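Local coordinates for protein KLLA0C04147p (Kluyveromyces lactis, PDB 5H2D) that binds ergosterol in the oxysterol-binding domain of an Osh1 protein and probably transfers sterols between membranes, at residues L73-V76 / A77-L80; K172-G175 / R176-D179; I228-H231 / N232-D235; E364-Y367 / D368-A371; N416-Y419 / W420-R424. All blocks are in the same frame, centred on the assembly; numbering follows the deposited sequence.

Interaction 1. Residues L73-V76 / A77-L80. With ERG (ergosterol), chain B.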
# COMPACT_ATOMS: atom_id res chain seq x y z
N LEU A 73 -6.34 5.09 -2.27
CA LEU A 73 -5.20 5.79 -1.68
C LEU A 73 -4.85 5.23 -0.31
O LEU A 73 -3.67 5.20 0.08
CB LEU A 73 -5.50 7.29 -1.54
CG LEU A 73 -5.84 8.05 -2.81
CD1 LEU A 73 -6.01 9.56 -2.52
CD2 LEU A 73 -4.76 7.82 -3.84
N GLN A 74 -5.86 4.80 0.45
CA GLN A 74 -5.64 4.25 1.78
C GLN A 74 -5.27 2.77 1.73
O GLN A 74 -4.46 2.32 2.54
CB GLN A 74 -6.89 4.50 2.62
CG GLN A 74 -7.08 6.01 2.88
CD GLN A 74 -8.46 6.36 3.37
OE1 GLN A 74 -9.45 5.73 2.99
NE2 GLN A 74 -8.55 7.40 4.21
N ARG A 75 -5.81 2.01 0.76
CA ARG A 75 -5.35 0.63 0.62
C ARG A 75 -3.86 0.57 0.33
O ARG A 75 -3.17 -0.33 0.80
CB ARG A 75 -6.12 -0.08 -0.50
CG ARG A 75 -7.59 -0.27 -0.22
CD ARG A 75 -7.87 -0.97 1.11
NE ARG A 75 -7.41 -2.36 1.12
CZ ARG A 75 -8.17 -3.40 0.76
NH1 ARG A 75 -9.44 -3.21 0.40
NH2 ARG A 75 -7.65 -4.61 0.80
N VAL A 76 -3.35 1.52 -0.46
CA VAL A 76 -1.92 1.55 -0.73
C VAL A 76 -1.13 1.89 0.53
O VAL A 76 -0.03 1.38 0.74
CB VAL A 76 -1.62 2.53 -1.88
CG1 VAL A 76 -0.13 2.73 -2.03
CG2 VAL A 76 -2.24 2.00 -3.19
N ALA A 77 -1.69 2.73 1.41
CA ALA A 77 -1.03 3.00 2.69
C ALA A 77 -0.93 1.76 3.57
O ALA A 77 -0.08 1.72 4.47
CB ALA A 77 -1.76 4.11 3.44
N GLU A 78 -1.78 0.75 3.35
CA GLU A 78 -1.65 -0.48 4.12
C GLU A 78 -0.36 -1.24 3.81
O GLU A 78 -0.05 -2.20 4.52
CB GLU A 78 -2.89 -1.37 3.90
CG GLU A 78 -4.17 -0.71 4.46
CD GLU A 78 -5.42 -1.59 4.38
OE1 GLU A 78 -5.41 -2.74 4.89
OE2 GLU A 78 -6.44 -1.11 3.85
N ASP A 79 0.40 -0.82 2.79
CA ASP A 79 1.76 -1.32 2.61
C ASP A 79 2.58 -1.13 3.88
O ASP A 79 3.54 -1.87 4.13
CB ASP A 79 2.51 -0.57 1.50
CG ASP A 79 2.07 -0.91 0.10
OD1 ASP A 79 1.36 -1.92 -0.12
OD2 ASP A 79 2.46 -0.12 -0.80
N LEU A 80 2.22 -0.13 4.68
CA LEU A 80 3.04 0.29 5.81
C LEU A 80 2.68 -0.40 7.12
O LEU A 80 3.28 -0.06 8.15
CB LEU A 80 2.92 1.80 5.99
CG LEU A 80 3.33 2.60 4.75
CD1 LEU A 80 3.23 4.08 5.03
CD2 LEU A 80 4.74 2.20 4.31
C1 ERG B . -3.31 -5.13 -2.92
C2 ERG B . -2.13 -4.48 -2.19
C3 ERG B . -1.68 -3.30 -3.03
C4 ERG B . -2.83 -2.30 -3.19
C5 ERG B . -4.03 -2.92 -3.68
C6 ERG B . -4.88 -2.18 -4.48
C7 ERG B . -6.11 -2.67 -4.95
C8 ERG B . -6.54 -3.95 -4.60
C9 ERG B . -5.61 -4.82 -3.96
C10 ERG B . -4.47 -4.16 -3.14
C11 ERG B . -6.28 -6.03 -3.17
C12 ERG B . -7.50 -6.61 -3.89
C13 ERG B . -8.48 -5.46 -4.18
C14 ERG B . -7.74 -4.54 -5.17
C15 ERG B . -8.84 -3.60 -5.61
C16 ERG B . -10.10 -4.51 -5.70
C17 ERG B . -9.66 -5.86 -5.08
C18 ERG B . -8.96 -4.74 -2.90
C19 ERG B . -5.08 -3.75 -1.77
C20 ERG B . -10.88 -6.54 -4.42
C21 ERG B . -10.56 -7.84 -3.70
C22 ERG B . -11.85 -6.83 -5.56
C23 ERG B . -13.17 -6.12 -5.63
C24 ERG B . -14.12 -6.40 -6.79
C25 ERG B . -15.55 -6.50 -6.25
C26 ERG B . -15.61 -7.66 -5.26
C27 ERG B . -16.58 -6.77 -7.35
C28 ERG B . -13.96 -5.25 -7.76
O1 ERG B . -0.52 -2.65 -2.41
O HOH W 1 -1.26 -2.23 0.31
O HOH W 2 -5.20 -3.95 2.15
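Arg75 and Glu78 slant across each other, three residues apart, with their guanidinium and carboxylate planes 28° from parallel. Arg75 NE forms the salt bridge, 3.2 Å from Glu78 OE2. The arginine chain folds at chi2 (-54°) and chi3 (-67°), and this double bend brings NE back to the glutamate. Water 2 lies at the edge of the guanidinium, in its plane. It accepts from NE and donates a weak bond to Glu78 OE1. Each charge also has an outside mate: Glu68 for Arg75 and Arg116 for Glu78. The chain passes here from helix 72-77 into a 3-10 segment and lines the ergosterol pocket of the domain. The backbone accordingly bonds from Asp79 N to Val76 O, at 3.0 Å. The guanidinium also touches the sterol: Arg75 NH1 is 3.7 Å from methyl C18 and Arg75 NH2 3.7 Å from methyl C19. Replacing Arg75 by an alanine would probably leave Glu78 and Glu68 without this positive mate and open a gap beside both methyls. Val76 and Asp79 lie side by side and point the same way. Asp79 OD1 is 3.1 Å from the sterol hydroxyl O1, and its other oxygen, OD2, pairs with Lys205, which also bonds to the sterol. Water 1 donates to Arg75 O and Asp79 OD1. The same water is hydrogen-bonded to ergosterol O1.

Interaction 2. Residues K172-G175 / R176-D179. With ERG (ergosterol), chain B; SO4 (sulfate ion), chain C.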
# COMPACT_ATOMS: atom_id res chain seq x y z
N LYS A 172 -9.77 -6.88 -14.41
CA LYS A 172 -10.58 -7.51 -15.44
C LYS A 172 -11.35 -8.68 -14.86
O LYS A 172 -10.75 -9.59 -14.27
CB LYS A 172 -9.71 -7.99 -16.60
CG LYS A 172 -10.47 -8.75 -17.68
CD LYS A 172 -11.44 -7.84 -18.40
CE LYS A 172 -11.34 -8.04 -19.91
NZ LYS A 172 -9.97 -7.74 -20.41
N PHE A 173 -12.67 -8.68 -15.03
CA PHE A 173 -13.50 -9.83 -14.69
C PHE A 173 -13.74 -10.62 -15.98
O PHE A 173 -14.35 -10.10 -16.91
CB PHE A 173 -14.83 -9.41 -14.07
CG PHE A 173 -15.76 -10.57 -13.83
CD1 PHE A 173 -15.38 -11.60 -12.99
CD2 PHE A 173 -16.99 -10.64 -14.47
CE1 PHE A 173 -16.23 -12.69 -12.76
CE2 PHE A 173 -17.83 -11.72 -14.26
CZ PHE A 173 -17.45 -12.74 -13.41
N ASN A 174 -13.24 -11.86 -16.02
CA ASN A 174 -13.29 -12.66 -17.24
C ASN A 174 -14.47 -13.64 -17.29
O ASN A 174 -14.49 -14.53 -18.15
CB ASN A 174 -11.97 -13.42 -17.45
CG ASN A 174 -11.73 -14.52 -16.42
OD1 ASN A 174 -12.55 -14.78 -15.55
ND2 ASN A 174 -10.59 -15.21 -16.56
N GLY A 175 -15.46 -13.48 -16.42
CA GLY A 175 -16.57 -14.40 -16.34
C GLY A 175 -16.37 -15.53 -15.36
O GLY A 175 -17.35 -16.19 -14.99
N ARG A 176 -15.14 -15.77 -14.92
CA ARG A 176 -14.88 -16.73 -13.85
C ARG A 176 -14.19 -16.07 -12.66
O ARG A 176 -14.71 -16.16 -11.54
CB ARG A 176 -14.04 -17.90 -14.37
CG ARG A 176 -13.61 -18.83 -13.26
CD ARG A 176 -13.40 -20.24 -13.76
NE ARG A 176 -13.03 -21.14 -12.68
CZ ARG A 176 -12.80 -22.44 -12.84
NH1 ARG A 176 -12.46 -23.19 -11.80
NH2 ARG A 176 -12.91 -22.99 -14.04
N SER A 177 -13.04 -15.43 -12.86
CA SER A 177 -12.29 -14.80 -11.78
C SER A 177 -12.13 -13.31 -12.06
O SER A 177 -12.29 -12.84 -13.19
CB SER A 177 -10.90 -15.44 -11.62
OG SER A 177 -10.10 -15.18 -12.76
N PHE A 178 -11.86 -12.55 -11.00
CA PHE A 178 -11.59 -11.12 -11.10
C PHE A 178 -10.11 -10.92 -10.84
O PHE A 178 -9.63 -11.24 -9.75
CB PHE A 178 -12.44 -10.34 -10.10
CG PHE A 178 -12.91 -8.98 -10.60
CD1 PHE A 178 -12.09 -8.17 -11.37
CD2 PHE A 178 -14.18 -8.53 -10.28
CE1 PHE A 178 -12.54 -6.92 -11.80
CE2 PHE A 178 -14.63 -7.30 -10.70
CZ PHE A 178 -13.81 -6.49 -11.47
N ASP A 179 -9.38 -10.44 -11.85
CA ASP A 179 -7.93 -10.39 -11.83
C ASP A 179 -7.46 -8.95 -11.68
O ASP A 179 -8.04 -8.03 -12.27
CB ASP A 179 -7.33 -10.97 -13.12
CG ASP A 179 -5.84 -11.27 -13.00
OD1 ASP A 179 -5.44 -11.93 -12.03
OD2 ASP A 179 -5.07 -10.82 -13.89
C1 ERG B . -3.31 -5.13 -2.92
C2 ERG B . -2.13 -4.48 -2.19
C3 ERG B . -1.68 -3.30 -3.03
C4 ERG B . -2.83 -2.30 -3.19
C5 ERG B . -4.03 -2.92 -3.68
C6 ERG B . -4.88 -2.18 -4.48
C7 ERG B . -6.11 -2.67 -4.95
C8 ERG B . -6.54 -3.95 -4.60
C9 ERG B . -5.61 -4.82 -3.96
C10 ERG B . -4.47 -4.16 -3.14
C11 ERG B . -6.28 -6.03 -3.17
C12 ERG B . -7.50 -6.61 -3.89
C13 ERG B . -8.48 -5.46 -4.18
C14 ERG B . -7.74 -4.54 -5.17
C15 ERG B . -8.84 -3.60 -5.61
C16 ERG B . -10.10 -4.51 -5.70
C17 ERG B . -9.66 -5.86 -5.08
C18 ERG B . -8.96 -4.74 -2.90
C19 ERG B . -5.08 -3.75 -1.77
C20 ERG B . -10.88 -6.54 -4.42
C21 ERG B . -10.56 -7.84 -3.70
C22 ERG B . -11.85 -6.83 -5.56
C23 ERG B . -13.17 -6.12 -5.63
C24 ERG B . -14.12 -6.40 -6.79
C25 ERG B . -15.55 -6.50 -6.25
C26 ERG B . -15.61 -7.66 -5.26
C27 ERG B . -16.58 -6.77 -7.35
C28 ERG B . -13.96 -5.25 -7.76
O1 ERG B . -0.52 -2.65 -2.41
S SO4 C . -14.55 -20.89 -9.02
O1 SO4 C . -15.67 -20.52 -8.17
O2 SO4 C . -13.29 -20.76 -8.28
O3 SO4 C . -14.73 -22.28 -9.46
O4 SO4 C . -14.55 -20.04 -10.21
O HOH W 3 -10.15 -17.74 -14.35
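A beta hairpin turns back on itself here, between strand 161-173 and strand 178-190. Lys172 and Asp179 form an antiparallel hydrogen-bonded pair near the turn, with Asp179 N 2.9 Å from Lys172 O. Phe173 and Phe178 follow as a non-hydrogen-bonded pair. Phe173 CB sits over the face of the Phe178 ring, 3.8 Å from its centroid, and the two ring planes stand at 47°. One amide oxygen grips two backbone N-H groups of the loop: Asn174 OD1 accepts from Arg176 N and from Ser177 N, each at 2.8 Å. Asn174 has CG between its own backbone N and carbonyl carbon (chi1 69°), and this turns the amide inward over the loop. Asn174 N in turn donates almost straight to Ser177 O. Gly175 has backbone angles that would jam a CB against the preceding carbonyl oxygen. Arg176 runs out extended, and its NE makes a weak bond to a sulfate ion, probably from the crystallisation liquor. Phe178 belongs to the ergosterol pocket, with CE2 3.6 Å from side-chain methyl C28 of the sterol. Around the hairpin, helix 45-49 packs on both phenylalanines through Leu49, and strand 207-211 runs beside Ser177 and Phe178.

Interaction 3. Residues I228-H231 / N232-D235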
# COMPACT_ATOMS: atom_id res chain seq x y z
N ILE A 228 13.05 -8.60 -6.32
CA ILE A 228 13.57 -7.39 -5.70
C ILE A 228 15.06 -7.33 -5.99
O ILE A 228 15.78 -8.31 -5.78
CB ILE A 228 13.32 -7.39 -4.19
CG1 ILE A 228 11.84 -7.63 -3.89
CG2 ILE A 228 13.82 -6.09 -3.57
CD1 ILE A 228 11.59 -7.85 -2.43
N VAL A 229 15.52 -6.18 -6.47
CA VAL A 229 16.94 -6.00 -6.76
C VAL A 229 17.48 -4.84 -5.95
O VAL A 229 16.84 -3.79 -5.83
CB VAL A 229 17.19 -5.80 -8.27
CG1 VAL A 229 16.76 -7.04 -9.03
CG2 VAL A 229 16.44 -4.60 -8.79
N ASN A 230 18.67 -5.04 -5.36
CA ASN A 230 19.40 -3.96 -4.71
C ASN A 230 20.32 -3.36 -5.75
O ASN A 230 21.30 -4.00 -6.17
CB ASN A 230 20.18 -4.48 -3.51
CG ASN A 230 20.94 -3.38 -2.80
OD1 ASN A 230 21.45 -2.45 -3.43
ND2 ASN A 230 21.02 -3.47 -1.48
N HIS A 231 20.02 -2.14 -6.19
CA HIS A 231 20.77 -1.56 -7.30
C HIS A 231 22.19 -1.19 -6.91
O HIS A 231 23.01 -0.93 -7.79
CB HIS A 231 20.05 -0.33 -7.84
CG HIS A 231 18.76 -0.65 -8.52
ND1 HIS A 231 18.66 -0.83 -9.88
CD2 HIS A 231 17.52 -0.86 -8.02
CE1 HIS A 231 17.40 -1.11 -10.20
NE2 HIS A 231 16.69 -1.13 -9.08
N ASN A 232 22.50 -1.18 -5.62
CA ASN A 232 23.81 -0.77 -5.17
C ASN A 232 24.77 -1.93 -4.95
O ASN A 232 25.97 -1.76 -5.15
CB ASN A 232 23.69 0.06 -3.89
CG ASN A 232 23.00 1.40 -4.12
OD1 ASN A 232 21.78 1.48 -4.30
ND2 ASN A 232 23.78 2.48 -4.12
N THR A 233 24.28 -3.13 -4.61
CA THR A 233 25.22 -4.15 -4.12
C THR A 233 25.75 -5.28 -5.06
O THR A 233 26.94 -5.60 -4.95
CB THR A 233 24.67 -4.84 -2.84
OG1 THR A 233 23.32 -5.29 -3.04
CG2 THR A 233 24.73 -3.87 -1.66
N GLY A 234 24.98 -5.91 -5.95
CA GLY A 234 23.54 -5.82 -6.08
C GLY A 234 22.92 -7.21 -5.85
O GLY A 234 22.78 -8.05 -6.76
N ASP A 235 22.59 -7.45 -4.60
CA ASP A 235 21.83 -8.62 -4.19
C ASP A 235 20.46 -8.64 -4.86
O ASP A 235 19.97 -7.63 -5.38
CB ASP A 235 21.69 -8.62 -2.67
CG ASP A 235 23.01 -8.34 -1.97
OD1 ASP A 235 24.00 -9.02 -2.30
OD2 ASP A 235 23.06 -7.45 -1.09
O HOH W 4 20.78 -6.14 -0.53
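The flat amide of Asn230 has Thr233 OG1 above one face, 3.1 Å from Asn230 CG, with the two side chains crossing at about a right angle. The approach is close, but OG1 makes no hydrogen bond to the amide. The polar edges do the bonding. Asn232 N donates to Asn230 OD1 at 2.7 Å, in the plane of the amide carbonyl. Thr233 N adds a weak bond to the same oxygen. At the other end Asn230 ND2 donates a hydrogen bond to water 4, which in turn donates one to Asp235 OD2, and ND2 is also bonded to Glu199. A chi1 of -179° swings the Asn230 amide away from its own N and over the loop, where it meets these donors. With a leucine in place of Asn230, Asn232 N would probably lose its acceptor, and water 4 and Glu199 their amide donor. Thr233 OG1 is itself occupied: it accepts from Asp235 N at 2.8 Å and donates a weak bond to Asp235 OD2, whose main outside partner is Ser95. A cis peptide precedes Gly234. At the base of the turn, Asn230 N donates to Asp235 O, 2.9 Å away and almost straight at 175°. His231 and Asn232 reach out to Thr202 and Leu200 of strand 199-203. The arrangement is a beta-hairpin connection between strands 219-230 and 236-241, with an ST turn at Thr233.

Interaction 4. Residues E364-Y367 / D368-A371. With SO4 (sulfate ion), chain D.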
# COMPACT_ATOMS: atom_id res chain seq x y z
N GLU A 364 -20.11 5.46 7.87
CA GLU A 364 -21.07 5.62 8.95
C GLU A 364 -22.37 4.88 8.69
O GLU A 364 -23.33 5.03 9.45
CB GLU A 364 -21.33 7.11 9.19
CG GLU A 364 -20.05 7.82 9.66
CD GLU A 364 -20.24 9.28 10.01
OE1 GLU A 364 -21.31 9.85 9.73
OE2 GLU A 364 -19.30 9.88 10.56
N GLY A 365 -22.41 4.07 7.62
CA GLY A 365 -23.58 3.27 7.34
C GLY A 365 -24.74 4.00 6.70
O GLY A 365 -25.86 3.47 6.67
N ARG A 366 -24.50 5.19 6.16
CA ARG A 366 -25.55 5.99 5.53
C ARG A 366 -25.42 5.82 4.02
O ARG A 366 -24.85 6.65 3.32
CB ARG A 366 -25.46 7.44 5.97
CG ARG A 366 -25.75 7.60 7.44
CD ARG A 366 -26.12 9.02 7.78
NE ARG A 366 -25.05 9.93 7.39
CZ ARG A 366 -23.96 10.15 8.11
NH1 ARG A 366 -23.80 9.53 9.28
NH2 ARG A 366 -23.04 10.99 7.67
N TYR A 367 -25.95 4.70 3.53
CA TYR A 367 -25.62 4.28 2.18
C TYR A 367 -26.35 5.10 1.12
O TYR A 367 -25.83 5.28 0.02
CB TYR A 367 -25.89 2.78 2.01
CG TYR A 367 -25.15 1.98 3.05
CD1 TYR A 367 -23.78 2.17 3.26
CD2 TYR A 367 -25.81 1.07 3.86
CE1 TYR A 367 -23.10 1.45 4.23
CE2 TYR A 367 -25.12 0.34 4.84
CZ TYR A 367 -23.77 0.54 5.02
OH TYR A 367 -23.10 -0.17 5.99
N ASP A 368 -27.55 5.61 1.42
CA ASP A 368 -28.19 6.48 0.44
C ASP A 368 -27.50 7.83 0.36
O ASP A 368 -27.33 8.39 -0.74
CB ASP A 368 -29.67 6.68 0.75
CG ASP A 368 -30.35 7.55 -0.30
OD1 ASP A 368 -30.28 7.18 -1.49
OD2 ASP A 368 -30.88 8.63 0.05
N GLU A 369 -27.09 8.38 1.50
CA GLU A 369 -26.29 9.59 1.47
C GLU A 369 -25.01 9.36 0.69
O GLU A 369 -24.58 10.21 -0.10
CB GLU A 369 -25.98 10.08 2.89
CG GLU A 369 -27.22 10.47 3.70
CD GLU A 369 -26.91 11.53 4.75
OE1 GLU A 369 -27.84 12.29 5.13
OE2 GLU A 369 -25.74 11.62 5.17
N ALA A 370 -24.39 8.19 0.87
CA ALA A 370 -23.17 7.90 0.12
C ALA A 370 -23.43 7.90 -1.38
O ALA A 370 -22.65 8.47 -2.15
CB ALA A 370 -22.57 6.57 0.59
N ALA A 371 -24.54 7.30 -1.82
CA ALA A 371 -24.85 7.27 -3.25
C ALA A 371 -25.18 8.67 -3.77
O ALA A 371 -24.82 9.01 -4.90
CB ALA A 371 -26.02 6.32 -3.51
S SO4 D . -29.18 6.76 4.57
O1 SO4 D . -30.38 7.58 4.37
O2 SO4 D . -28.90 6.60 6.00
O3 SO4 D . -29.40 5.43 3.98
O4 SO4 D . -28.05 7.41 3.92
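Glu364 begins a salt-bridge network that Arg366 carries across to Glu369. Glu364 OE1 uses its anti lone pair to take Arg366 NH1, 2.6 Å away, and has a weak bond from NH2 as well. Gly365, at positive phi, is the C-prime residue of the Schellman motif that closes helix 357-363. Its carbonyl oxygen lies over the centre of the Tyr367 ring. Arg366 then stands at the N-cap position of the next helix. Its chain bends at chi3 (-57°), and NE points along the guanidinium plane at Glu369 OE2, 2.9 Å away. The carboxylate is met from above its own plane, and the two planes are 87° apart. Arg366 O accepts from Ala370 N, and Tyr367 O from Ala371 N, so the helix starts with regular i to i+4 bonds. A sulfate ion, probably from the crystallisation liquor, occupies this helix start. Asp368 N reaches its O3 at 3.2 Å and Glu369 N its O4 at 2.8 Å. Two helices meet at this corner. Ala370 of helix 367-390 packs on Ala361 and Met362 of helix 357-363, while Tyr367 lies on Met362 and bonds through OH to Asp38.

Interaction 5. Residues N416-Y419 / W420-R424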
# COMPACT_ATOMS: atom_id res chain seq x y z
N ASN A 416 7.25 16.75 -5.31
CA ASN A 416 7.90 18.05 -5.49
C ASN A 416 8.42 18.65 -4.19
O ASN A 416 9.01 19.74 -4.22
CB ASN A 416 6.98 19.05 -6.21
CG ASN A 416 5.73 19.43 -5.43
OD1 ASN A 416 5.65 19.30 -4.21
ND2 ASN A 416 4.73 19.90 -6.17
N GLY A 417 8.26 17.97 -3.06
CA GLY A 417 8.84 18.39 -1.79
C GLY A 417 8.13 19.53 -1.09
O GLY A 417 8.63 20.01 -0.07
N GLU A 418 6.97 19.96 -1.59
CA GLU A 418 6.30 21.15 -1.07
C GLU A 418 5.18 20.87 -0.08
O GLU A 418 4.84 21.74 0.71
CB GLU A 418 5.72 21.97 -2.23
CG GLU A 418 6.76 22.36 -3.24
CD GLU A 418 6.90 23.84 -3.35
OE1 GLU A 418 5.94 24.49 -3.84
OE2 GLU A 418 7.96 24.36 -2.93
N TYR A 419 4.57 19.68 -0.14
CA TYR A 419 3.31 19.48 0.56
C TYR A 419 3.44 19.73 2.06
O TYR A 419 2.63 20.45 2.65
CB TYR A 419 2.80 18.06 0.32
CG TYR A 419 1.55 17.73 1.11
CD1 TYR A 419 0.31 18.16 0.67
CD2 TYR A 419 1.62 16.98 2.29
CE1 TYR A 419 -0.85 17.87 1.38
CE2 TYR A 419 0.45 16.67 3.01
CZ TYR A 419 -0.77 17.12 2.54
OH TYR A 419 -1.95 16.81 3.20
N TRP A 420 4.44 19.12 2.70
CA TRP A 420 4.50 19.19 4.16
C TRP A 420 4.87 20.60 4.63
O TRP A 420 4.35 21.05 5.65
CB TRP A 420 5.46 18.14 4.70
CG TRP A 420 4.99 16.73 4.40
CD1 TRP A 420 5.41 15.93 3.38
CD2 TRP A 420 3.97 16.00 5.11
NE1 TRP A 420 4.73 14.72 3.42
CE2 TRP A 420 3.85 14.74 4.47
CE3 TRP A 420 3.18 16.27 6.22
CZ2 TRP A 420 2.96 13.76 4.91
CZ3 TRP A 420 2.29 15.30 6.66
CH2 TRP A 420 2.19 14.05 6.00
N LYS A 421 5.75 21.29 3.89
CA LYS A 421 6.08 22.67 4.27
C LYS A 421 4.88 23.59 4.11
O LYS A 421 4.57 24.39 5.00
CB LYS A 421 7.25 23.17 3.43
CG LYS A 421 8.47 22.28 3.52
CD LYS A 421 9.69 22.91 2.86
CE LYS A 421 9.44 23.23 1.41
NZ LYS A 421 10.70 23.66 0.72
N GLN A 422 4.17 23.49 2.98
CA GLN A 422 3.00 24.33 2.80
C GLN A 422 1.92 23.98 3.81
O GLN A 422 1.18 24.87 4.25
CB GLN A 422 2.46 24.20 1.37
CG GLN A 422 3.48 24.58 0.32
CD GLN A 422 2.87 24.80 -1.05
OE1 GLN A 422 1.64 24.87 -1.19
NE2 GLN A 422 3.71 24.91 -2.07
N ARG A 423 1.82 22.71 4.19
CA ARG A 423 0.90 22.31 5.25
C ARG A 423 1.29 22.93 6.58
O ARG A 423 0.45 23.47 7.31
CB ARG A 423 0.88 20.78 5.32
CG ARG A 423 0.03 20.15 6.42
CD ARG A 423 0.42 18.68 6.50
NE ARG A 423 -0.42 17.90 7.42
CZ ARG A 423 -0.22 17.81 8.73
NH1 ARG A 423 0.77 18.48 9.30
NH2 ARG A 423 -1.01 17.05 9.47
N ARG A 424 2.57 22.82 6.94
CA ARG A 424 3.11 23.45 8.14
C ARG A 424 2.74 24.93 8.21
O ARG A 424 2.42 25.45 9.29
CB ARG A 424 4.63 23.28 8.15
CG ARG A 424 5.35 23.91 9.33
CD ARG A 424 6.84 24.06 9.02
NE ARG A 424 7.04 24.94 7.87
CZ ARG A 424 8.09 24.89 7.05
NH1 ARG A 424 9.06 24.00 7.24
NH2 ARG A 424 8.15 25.73 6.03
O HOH W 5 7.37 19.17 2.23
O HOH W 6 11.41 20.30 0.53
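Tyr419 turns the edge of its ring to the face of Trp420, in a T-shaped pair at the start of helix 419-424. Tyr419 CD2 stands over the indole, 3.8 Å from Trp420 CD2, and the planes are at 86°. The different first torsions, 175° for the tyrosine and -64° for the tryptophan, let the tyrosine edge come over the indole face. Arg423, one turn on, joins them. Its CD is 4.0 Å from Tyr419 CE2, and Trp420 CZ3 lies over one face of its guanidinium, toward the rim. The next layer fixes these groups. Glu130 of strand 128-133 accepts from Tyr419 OH and pairs with Arg423 NE, so one carboxylate steadies both side chains. Phe141 stacks on the Tyr419 ring and Trp399 meets it edge to face, while Trp420 also lies on Phe141. The first turn of the helix is set by Gln422 N to Glu418 O, a nearly straight bond of 2.9 Å, and by Arg423 N to Tyr419 O, also 2.9 Å. On the outer side Glu418 bends at chi2 and brings OE1 to 2.9 Å from Gln422 NE2. Before the helix, Asn416 makes an Asx turn, its OD1 accepting from Glu418 N at 3.0 Å. Gly417 comes next at positive phi. Water 5 then bridges turn and helix, donating to Gly417 O at 2.8 Å and accepting from Lys421 N at 3.1 Å.

All five contacts are local, follow one another along the chain, and neither nest nor cross. Interaction 1 comes first, near the centre of the chain, where helix 72-77 runs into the loop before helix 84-90. Interaction 2 closes the hairpin of strands 161-173 and 178-190. These two lie about 24 Å apart, centre to centre, yet both touch ergosterol, one at its hydroxyl end and the other at its side chain. Interaction 3 closes the turn between strands 219-230 and 236-241. Interaction 4 joins helix 357-363 to helix 367-390. Interaction 5 leads from strand 411-415 into helix 419-424 and lies across the chain's centre from interaction 2, as interaction 4 does from interaction 3.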